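Local atomic coordinates of ADP compounds hydrolase nudE (Escherichia coli, PDB entry 1VHZ), a protein that hydrolyses ADP-ribose, NADH, Ap2A and Ap3A as a Nudix enzyme that uses magnesium or another divalent cation, splitting ADP-ribose into AMP and ribose 5-phosphate. Residues Ala51-Pro56 with Leu77-Gly82; Phe104-Leu109 with Val129-Leu134; Ala155-Leu160 with Leu177-Leu182. One frame throughout, in Å; residues are numbered along the deposited sequence.

Contact 1: residues Ala51-Pro56 with Leu77-Gly82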
loop_
_atom_site.group_PDB
_atom_site.type_symbol
_atom_site.label_atom_id
_atom_site.label_comp_id
_atom_site.label_asym_id
_atom_site.label_seq_id
_atom_site.Cartn_x
_atom_site.Cartn_y
_atom_site.Cartn_z
ATOM N N ALA A 51 -1.295 8.988 -8.994
ATOM C CA ALA A 51 0.087 9.126 -8.632
ATOM C C ALA A 51 0.985 8.314 -9.557
ATOM O O ALA A 51 0.550 7.412 -10.280
ATOM C CB ALA A 51 0.314 8.688 -7.175
ATOM N N VAL A 52 2.271 8.660 -9.513
ATOM C CA VAL A 52 3.286 7.991 -10.303
ATOM C C VAL A 52 4.517 7.730 -9.425
ATOM O O VAL A 52 4.835 8.501 -8.516
ATOM C CB VAL A 52 3.692 8.789 -11.553
ATOM C CG1 VAL A 52 4.398 10.088 -11.199
ATOM C CG2 VAL A 52 4.598 7.964 -12.474
ATOM N N MET A 53 5.108 6.567 -9.584
ATOM C CA MET A 53 6.319 6.213 -8.824
ATOM C C MET A 53 7.353 5.830 -9.890
ATOM O O MET A 53 7.023 5.092 -10.820
ATOM C CB MET A 53 6.092 5.122 -7.797
ATOM C CG MET A 53 7.303 4.220 -7.540
ATOM S SD MET A 53 7.026 2.974 -6.240
ATOM C CE MET A 53 5.262 2.751 -6.444
ATOM N N ILE A 54 8.544 6.389 -9.794
ATOM C CA ILE A 54 9.571 6.130 -10.793
ATOM C C ILE A 54 10.762 5.369 -10.241
ATOM O O ILE A 54 11.300 5.673 -9.183
ATOM C CB ILE A 54 10.115 7.445 -11.403
ATOM C CG1 ILE A 54 8.972 8.367 -11.790
ATOM C CG2 ILE A 54 10.995 7.151 -12.613
ATOM C CD1 ILE A 54 8.515 9.281 -10.678
ATOM N N VAL A 55 11.150 4.357 -10.988
ATOM C CA VAL A 55 12.267 3.502 -10.672
ATOM C C VAL A 55 13.353 3.677 -11.742
ATOM O O VAL A 55 13.348 3.003 -12.769
ATOM C CB VAL A 55 11.818 2.028 -10.602
ATOM C CG1 VAL A 55 12.990 1.127 -10.264
ATOM C CG2 VAL A 55 10.709 1.847 -9.546
ATOM N N PRO A 56 14.297 4.563 -11.475
ATOM C CA PRO A 56 15.404 4.844 -12.360
ATOM C C PRO A 56 16.527 3.828 -12.224
ATOM O O PRO A 56 16.902 3.414 -11.124
ATOM C CB PRO A 56 15.894 6.222 -11.959
ATOM C CG PRO A 56 15.035 6.672 -10.833
ATOM C CD PRO A 56 14.369 5.444 -10.274
ATOM N N LEU A 77 13.499 5.436 2.747
ATOM C CA LEU A 77 14.441 5.130 1.690
ATOM C C LEU A 77 13.561 4.481 0.596
ATOM O O LEU A 77 12.818 3.541 0.939
ATOM C CB LEU A 77 15.506 4.121 2.089
ATOM C CG LEU A 77 16.369 3.575 0.934
ATOM C CD1 LEU A 77 17.164 4.695 0.274
ATOM C CD2 LEU A 77 17.318 2.482 1.423
ATOM N N GLY A 78 13.548 5.018 -0.609
ATOM C CA GLY A 78 12.679 4.398 -1.609
ATOM C C GLY A 78 12.703 5.086 -2.958
ATOM O O GLY A 78 13.621 5.816 -3.296
ATOM N N PHE A 79 11.672 4.798 -3.737
ATOM C CA PHE A 79 11.532 5.329 -5.074
ATOM C C PHE A 79 10.804 6.669 -5.077
ATOM O O PHE A 79 9.931 6.938 -4.258
ATOM C CB PHE A 79 10.806 4.321 -5.973
ATOM C CG PHE A 79 11.482 2.972 -5.982
ATOM C CD1 PHE A 79 10.841 1.853 -5.483
ATOM C CD2 PHE A 79 12.779 2.841 -6.472
ATOM C CE1 PHE A 79 11.469 0.613 -5.497
ATOM C CE2 PHE A 79 13.409 1.614 -6.482
ATOM C CZ PHE A 79 12.757 0.490 -5.998
ATOM N N SER A 80 11.231 7.504 -5.994
ATOM C CA SER A 80 10.654 8.842 -6.193
ATOM C C SER A 80 9.198 8.700 -6.565
ATOM O O SER A 80 8.781 7.803 -7.317
ATOM C CB SER A 80 11.556 9.532 -7.238
ATOM O OG SER A 80 10.795 10.387 -8.060
ATOM N N LYS A 81 8.323 9.489 -5.976
ATOM C CA LYS A 81 6.890 9.442 -6.172
ATOM C C LYS A 81 6.316 10.853 -6.288
ATOM O O LYS A 81 6.815 11.771 -5.627
ATOM C CB LYS A 81 6.226 8.829 -4.893
ATOM C CG LYS A 81 6.571 7.389 -4.637
ATOM C CD LYS A 81 6.206 6.839 -3.281
ATOM C CE LYS A 81 6.889 5.501 -3.005
ATOM N NZ LYS A 81 8.270 5.606 -2.422
ATOM N N GLY A 82 5.220 10.983 -7.013
ATOM C CA GLY A 82 4.552 12.276 -7.160
ATOM C C GLY A 82 3.166 12.071 -7.775
ATOM O O GLY A 82 2.716 10.959 -8.029
HETATM O O HOH W 1 13.728 7.018 -7.078
#
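Val52 and Gly82 form a hydrogen-bonded antiparallel pair in the mixed sheet of the Nudix fold, where strand 51-58 meets the strand leading into the Nudix box; Gly82 is the first residue of that motif. The backbone supplies the first set of bonds. Val52 N reaches Gly82 O at 2.8 Å, Gly82 N bonds in return to Val52 O, and Ile54 N reaches Ser80 O at 2.9 Å. Between them Met53 and Lys81 make a non-hydrogen-bonded pair, their CA atoms 4.2 Å apart.

The apolar contacts gather on Phe79. Val55 CG2 lies over the centre of its ring, 3.8 Å from the centroid and 12° off the normal, a CH-pi contact, while Val55 CG1 comes near Phe79 CE2. Met53 SD approaches the same ring obliquely, 5.2 Å from its centroid, as a Met-aromatic contact. A serine in place of Phe79 would probably leave Val55 CG2 and Met53 SD without their shared partner and open a gap toward Leu64 on strand 61-69.

Ser80 OG touches Ile54 CD1 at 3.6 Å, but its hydrogen bond goes to Glu101, a metal ligand by similarity, consistent with a second-shell role. Lys81 also bonds to Asn171; a bend at its last torsion (chi4 86°) turns the ammonium back along its own chain, where Lys81 NZ meets Phe79 O at 2.8 Å, in the carbonyl plane and on a lone pair.

Contact 2: residues Phe104-Leu109 with Val129-Leu134; sequences FGANDL and VVAQDL
Leu134 meets Phe104 and Ala106 with different branches. Leu134 CB lies 3.5 Å from Gly105 O and 3.9 Å from Phe104 CD1. The next bond sets CG beside the backbone N and anti to the carbonyl carbon (chi1 -44°), and from there the chain forks. Leu134 CD1 comes over one face of the Phe104 ring, 3.8 Å above its plane and offset toward the rim, a CH-pi contact in which the two side chains cross at about a right angle. Leu134 CD2 takes the other course and packs against Ala106 CB at 3.5 Å.

The chain turns a corner at Asn107 and again at Asp133, and the two corners are tied by two bonds. Asn107 N meets Asp133 O at 2.8 Å from 36° out of the carbonyl plane. Asn107 ND2 reaches Asp133 OD2 at 3.1 Å; the oxygen lies nearly in the amide plane, yet the donor stands above the carboxylate, 66° out of its plane.

Beyond the corner, Asp108 and Gln132 form a hydrogen-bonded antiparallel pair with backbone bonds in both directions. Their side chains run side by side, but Asp108 OD1 and Gln132 NE2, 3.4 Å apart, have too poor an angle for a hydrogen bond. Leu109 CD2 lies against Ala131 CB at 3.6 Å, on the face covered by helix 90-102, whereas Gln132 points to the other face and touches Trp181 of helix 169-184. Such a bent antiparallel hairpin, strands 104-116 and 125-136 with a helix on each side, belongs to the alpha/beta/alpha sandwich of the Nudix fold.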
loop_
_atom_site.group_PDB
_atom_site.type_symbol
_atom_site.label_atom_id
_atom_site.label_comp_id
_atom_site.label_asym_id
_atom_site.label_seq_id
_atom_site.Cartn_x
_atom_site.Cartn_y
_atom_site.Cartn_z
ATOM N N PHE A 104 17.419 14.389 -13.431
ATOM C CA PHE A 104 17.603 13.679 -14.683
ATOM C C PHE A 104 16.225 13.523 -15.374
ATOM O O PHE A 104 15.202 13.494 -14.723
ATOM C CB PHE A 104 18.106 12.262 -14.522
ATOM C CG PHE A 104 19.488 11.975 -14.058
ATOM C CD1 PHE A 104 20.587 12.154 -14.882
ATOM C CD2 PHE A 104 19.704 11.447 -12.784
ATOM C CE1 PHE A 104 21.864 11.853 -14.461
ATOM C CE2 PHE A 104 20.983 11.139 -12.353
ATOM C CZ PHE A 104 22.065 11.346 -13.189
ATOM N N GLY A 105 16.291 13.405 -16.685
ATOM C CA GLY A 105 15.106 13.105 -17.502
ATOM C C GLY A 105 15.417 11.680 -17.990
ATOM O O GLY A 105 16.556 11.235 -17.739
ATOM N N ALA A 106 14.520 10.990 -18.656
ATOM C CA ALA A 106 14.863 9.639 -19.128
ATOM C C ALA A 106 14.401 9.475 -20.567
ATOM O O ALA A 106 13.282 9.903 -20.855
ATOM C CB ALA A 106 14.201 8.581 -18.246
ATOM N N ASN A 107 15.202 8.871 -21.441
ATOM C CA ASN A 107 14.731 8.681 -22.821
ATOM C C ASN A 107 13.919 7.400 -22.928
ATOM O O ASN A 107 13.228 7.198 -23.916
ATOM C CB ASN A 107 15.893 8.600 -23.815
ATOM C CG ASN A 107 16.623 9.938 -23.923
ATOM O OD1 ASN A 107 15.991 10.982 -24.036
ATOM N ND2 ASN A 107 17.943 9.903 -23.847
ATOM N N ASP A 108 13.998 6.535 -21.909
ATOM C CA ASP A 108 13.274 5.266 -21.988
ATOM C C ASP A 108 12.435 5.026 -20.747
ATOM O O ASP A 108 12.892 4.546 -19.707
ATOM C CB ASP A 108 14.292 4.163 -22.270
ATOM C CG ASP A 108 13.690 2.793 -22.449
ATOM O OD1 ASP A 108 14.427 1.782 -22.475
ATOM O OD2 ASP A 108 12.458 2.676 -22.561
ATOM N N LEU A 109 11.136 5.303 -20.865
ATOM C CA LEU A 109 10.197 5.147 -19.764
ATOM C C LEU A 109 9.212 4.028 -20.026
ATOM O O LEU A 109 8.633 3.938 -21.108
ATOM C CB LEU A 109 9.477 6.471 -19.501
ATOM C CG LEU A 109 10.362 7.607 -18.976
ATOM C CD1 LEU A 109 9.736 8.970 -19.222
ATOM C CD2 LEU A 109 10.651 7.413 -17.493
ATOM N N VAL A 129 6.520 3.299 -12.974
ATOM C CA VAL A 129 7.243 3.467 -14.233
ATOM C C VAL A 129 8.738 3.210 -14.066
ATOM O O VAL A 129 9.310 3.686 -13.079
ATOM C CB VAL A 129 7.053 4.914 -14.748
ATOM C CG1 VAL A 129 7.866 5.174 -16.010
ATOM C CG2 VAL A 129 5.599 5.254 -14.994
ATOM N N VAL A 130 9.371 2.541 -15.021
ATOM C CA VAL A 130 10.825 2.318 -14.956
ATOM C C VAL A 130 11.487 3.321 -15.912
ATOM O O VAL A 130 11.010 3.479 -17.036
ATOM C CB VAL A 130 11.230 0.903 -15.396
ATOM C CG1 VAL A 130 12.750 0.691 -15.284
ATOM C CG2 VAL A 130 10.494 -0.129 -14.575
ATOM N N ALA A 131 12.504 4.017 -15.446
ATOM C CA ALA A 131 13.233 5.009 -16.200
ATOM C C ALA A 131 14.672 4.590 -16.505
ATOM O O ALA A 131 15.423 4.243 -15.574
ATOM C CB ALA A 131 13.355 6.286 -15.360
ATOM N N GLN A 132 15.031 4.558 -17.772
ATOM C CA GLN A 132 16.378 4.220 -18.208
ATOM C C GLN A 132 16.839 5.245 -19.253
ATOM O O GLN A 132 16.019 5.962 -19.829
ATOM C CB GLN A 132 16.486 2.834 -18.827
ATOM C CG GLN A 132 15.800 1.732 -18.062
ATOM C CD GLN A 132 15.844 0.397 -18.772
ATOM O OE1 GLN A 132 16.814 -0.341 -18.618
ATOM N NE2 GLN A 132 14.815 0.099 -19.547
ATOM N N ASP A 133 18.122 5.192 -19.570
ATOM C CA ASP A 133 18.750 6.084 -20.531
ATOM C C ASP A 133 18.509 7.526 -20.094
ATOM O O ASP A 133 17.829 8.323 -20.740
ATOM C CB ASP A 133 18.273 5.816 -21.950
ATOM C CG ASP A 133 19.080 6.652 -22.953
ATOM O OD1 ASP A 133 20.205 7.070 -22.596
ATOM O OD2 ASP A 133 18.575 6.912 -24.052
ATOM N N LEU A 134 19.064 7.842 -18.927
ATOM C CA LEU A 134 18.922 9.142 -18.306
ATOM C C LEU A 134 19.894 10.191 -18.843
ATOM O O LEU A 134 20.979 9.868 -19.292
ATOM C CB LEU A 134 19.163 9.037 -16.793
ATOM C CG LEU A 134 18.536 7.888 -16.029
ATOM C CD1 LEU A 134 18.672 8.112 -14.519
ATOM C CD2 LEU A 134 17.068 7.690 -16.380
#

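Contact 3: residues Ala155-Leu160 with Leu177-Leu182; sequences AHMMDL and LVREWL
Over one face of the Arg179 guanidinium lies Met158 CG, 3.7 Å from Arg179 NE, and the two side chains cross at about a right angle. A bend at the second torsion of Met158 (chi2 -33°) keeps its sulfur close to the same group, with Met158 SD 3.8 Å from Arg179 NE. The methionine offers only carbon and sulfur to this face; the charge is met across the dimer interface, where Arg179 NH2 makes a salt bridge to Glu180 OE2 of the second subunit. The reciprocal bridge, from Glu180 here to Arg179 of that subunit, is present as well.

Further back along the arginine, Met157 takes over. Its methyl is carried round by a bend at the third torsion (chi3 97°), which places Met157 CE 3.7 Å from Arg179 CB and 3.8 Å from the backbone Arg179 N. The same methyl approaches Val178 CG1 at 4.2 Å, and Met157 SD lies 4.3 Å from Leu182 CD2.

Helix 169-184 is the C-terminal helix of the Nudix alpha/beta/alpha sandwich. Val178 and Trp181 rest on Val130 of strand 125-136, while the segment 155-160 packs on another flank of the helix. That segment is a 3-10 turn by its hydrogen bonding: Asp159 N bonds to His156 O, three residues back, at 2.9 Å, whereas in the helix Trp181 N reaches four residues back to Leu177 O. No hydrogen bond crosses between the segments, and the nearest CA atoms, those of Met157 and Arg179, are 8.1 Å apart. Met157 bridges most of that distance, while the Arg179 chain, extended from CG to NE, runs past it to bring the guanidinium against Met158.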
loop_
_atom_site.group_PDB
_atom_site.type_symbol
_atom_site.label_atom_id
_atom_site.label_comp_id
_atom_site.label_asym_id
_atom_site.label_seq_id
_atom_site.Cartn_x
_atom_site.Cartn_y
_atom_site.Cartn_z
ATOM N N ALA A 155 22.064 -6.227 -8.779
ATOM C CA ALA A 155 22.504 -7.543 -8.358
ATOM C C ALA A 155 22.196 -7.815 -6.895
ATOM O O ALA A 155 22.089 -8.984 -6.511
ATOM C CB ALA A 155 24.005 -7.727 -8.652
ATOM N N HIS A 156 22.000 -6.798 -6.070
ATOM C CA HIS A 156 21.658 -6.959 -4.665
ATOM C C HIS A 156 20.377 -6.212 -4.317
ATOM O O HIS A 156 20.109 -5.892 -3.150
ATOM C CB HIS A 156 22.816 -6.448 -3.768
ATOM C CG HIS A 156 24.042 -7.293 -4.010
ATOM N ND1 HIS A 156 24.119 -8.590 -3.543
ATOM C CD2 HIS A 156 25.165 -7.064 -4.730
ATOM C CE1 HIS A 156 25.266 -9.113 -3.939
ATOM N NE2 HIS A 156 25.923 -8.211 -4.652
ATOM N N MET A 157 19.522 -5.999 -5.303
ATOM C CA MET A 157 18.255 -5.309 -5.173
ATOM C C MET A 157 17.413 -5.803 -3.976
ATOM O O MET A 157 16.742 -5.010 -3.341
ATOM C CB MET A 157 17.322 -5.625 -6.334
ATOM C CG MET A 157 17.361 -5.042 -7.674
ATOM S SD MET A 157 16.295 -6.039 -8.771
ATOM C CE MET A 157 14.813 -5.016 -8.687
ATOM N N MET A 158 17.260 -7.129 -3.882
ATOM C CA MET A 158 16.487 -7.745 -2.827
ATOM C C MET A 158 17.016 -7.434 -1.451
ATOM O O MET A 158 16.224 -7.528 -0.495
ATOM C CB MET A 158 16.288 -9.256 -3.063
ATOM C CG MET A 158 15.601 -9.571 -4.402
ATOM S SD MET A 158 14.390 -8.334 -4.957
ATOM C CE MET A 158 13.011 -8.698 -3.902
ATOM N N ASP A 159 18.264 -6.979 -1.261
ATOM C CA ASP A 159 18.719 -6.627 0.090
ATOM C C ASP A 159 17.914 -5.448 0.642
ATOM O O ASP A 159 17.910 -5.219 1.869
ATOM C CB ASP A 159 20.192 -6.264 0.135
ATOM C CG ASP A 159 21.160 -7.307 -0.349
ATOM O OD1 ASP A 159 20.766 -8.480 -0.499
ATOM O OD2 ASP A 159 22.336 -6.959 -0.605
ATOM N N LEU A 160 17.232 -4.658 -0.196
ATOM C CA LEU A 160 16.450 -3.524 0.291
ATOM C C LEU A 160 15.373 -3.932 1.293
ATOM O O LEU A 160 14.957 -3.140 2.147
ATOM C CB LEU A 160 15.807 -2.758 -0.872
ATOM C CG LEU A 160 16.740 -1.789 -1.632
ATOM C CD1 LEU A 160 16.162 -1.459 -2.992
ATOM C CD2 LEU A 160 16.986 -0.525 -0.807
ATOM N N LEU A 177 8.101 -6.063 -8.851
ATOM C CA LEU A 177 7.605 -5.942 -10.224
ATOM C C LEU A 177 8.734 -5.611 -11.194
ATOM O O LEU A 177 8.800 -6.158 -12.294
ATOM C CB LEU A 177 6.473 -4.913 -10.324
ATOM C CG LEU A 177 5.145 -5.370 -9.680
ATOM C CD1 LEU A 177 4.261 -4.173 -9.378
ATOM C CD2 LEU A 177 4.426 -6.397 -10.544
ATOM N N VAL A 178 9.668 -4.756 -10.784
ATOM C CA VAL A 178 10.804 -4.401 -11.633
ATOM C C VAL A 178 11.736 -5.585 -11.820
ATOM O O VAL A 178 12.261 -5.881 -12.899
ATOM C CB VAL A 178 11.532 -3.189 -11.026
ATOM C CG1 VAL A 178 12.856 -2.957 -11.753
ATOM C CG2 VAL A 178 10.636 -1.948 -11.125
ATOM N N ARG A 179 11.960 -6.329 -10.737
ATOM C CA ARG A 179 12.807 -7.527 -10.812
ATOM C C ARG A 179 12.194 -8.539 -11.780
ATOM O O ARG A 179 12.932 -9.156 -12.546
ATOM C CB ARG A 179 12.920 -8.138 -9.428
ATOM C CG ARG A 179 13.871 -9.369 -9.362
ATOM C CD ARG A 179 13.300 -10.194 -8.242
ATOM N NE ARG A 179 14.119 -11.093 -7.490
ATOM C CZ ARG A 179 13.508 -12.026 -6.725
ATOM N NH1 ARG A 179 14.226 -12.871 -6.014
ATOM N NH2 ARG A 179 12.173 -12.071 -6.707
ATOM N N GLU A 180 10.866 -8.728 -11.738
ATOM C CA GLU A 180 10.225 -9.654 -12.665
ATOM C C GLU A 180 10.463 -9.173 -14.109
ATOM O O GLU A 180 10.840 -9.947 -14.972
ATOM C CB GLU A 180 8.719 -9.737 -12.495
ATOM C CG GLU A 180 8.086 -10.776 -11.672
ATOM C CD GLU A 180 8.808 -12.071 -11.433
ATOM O OE1 GLU A 180 8.621 -13.025 -12.208
ATOM O OE2 GLU A 180 9.568 -12.147 -10.439
ATOM N N TRP A 181 10.230 -7.872 -14.307
ATOM C CA TRP A 181 10.429 -7.285 -15.633
ATOM C C TRP A 181 11.875 -7.438 -16.095
ATOM O O TRP A 181 12.147 -7.742 -17.260
ATOM C CB TRP A 181 10.002 -5.827 -15.581
ATOM C CG TRP A 181 10.189 -5.043 -16.841
ATOM C CD1 TRP A 181 9.395 -5.056 -17.957
ATOM C CD2 TRP A 181 11.230 -4.091 -17.085
ATOM N NE1 TRP A 181 9.888 -4.152 -18.878
ATOM C CE2 TRP A 181 11.006 -3.547 -18.369
ATOM C CE3 TRP A 181 12.323 -3.644 -16.331
ATOM C CZ2 TRP A 181 11.856 -2.604 -18.936
ATOM C CZ3 TRP A 181 13.164 -2.693 -16.897
ATOM C CH2 TRP A 181 12.926 -2.186 -18.186
ATOM N N LEU A 182 12.834 -7.215 -15.215
ATOM C CA LEU A 182 14.257 -7.359 -15.535
ATOM C C LEU A 182 14.572 -8.796 -15.972
ATOM O O LEU A 182 15.396 -9.007 -16.861
ATOM C CB LEU A 182 15.089 -6.977 -14.341
ATOM C CG LEU A 182 15.999 -5.791 -14.230
ATOM C CD1 LEU A 182 15.968 -4.815 -15.386
ATOM C CD2 LEU A 182 15.742 -5.065 -12.894
#

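Overall arrangement
Contacts 1 and 2 share one sheet, in which strands 51-58 and 125-136 are neighbours: Met53 O meets Val129 N at 2.8 Å, and Ile54 CG2 packs on Ala131 CB. Contact 1 is the deeper, its centre about 7 Å from that of the chain, against about 17 Å for contacts 2 and 3. Contact 2 is only partly buried, and its exposed corners carry polar bonds. Contact 3 joins helix to turn almost entirely through side chains, without hydrogen bonds between the segments; it is buried, with the dimer partner meeting Arg179. Its helix returns to the sheet where Val178 CG2 meets Val55 CG1 of contact 1 and Val130 CG2 of contact 2.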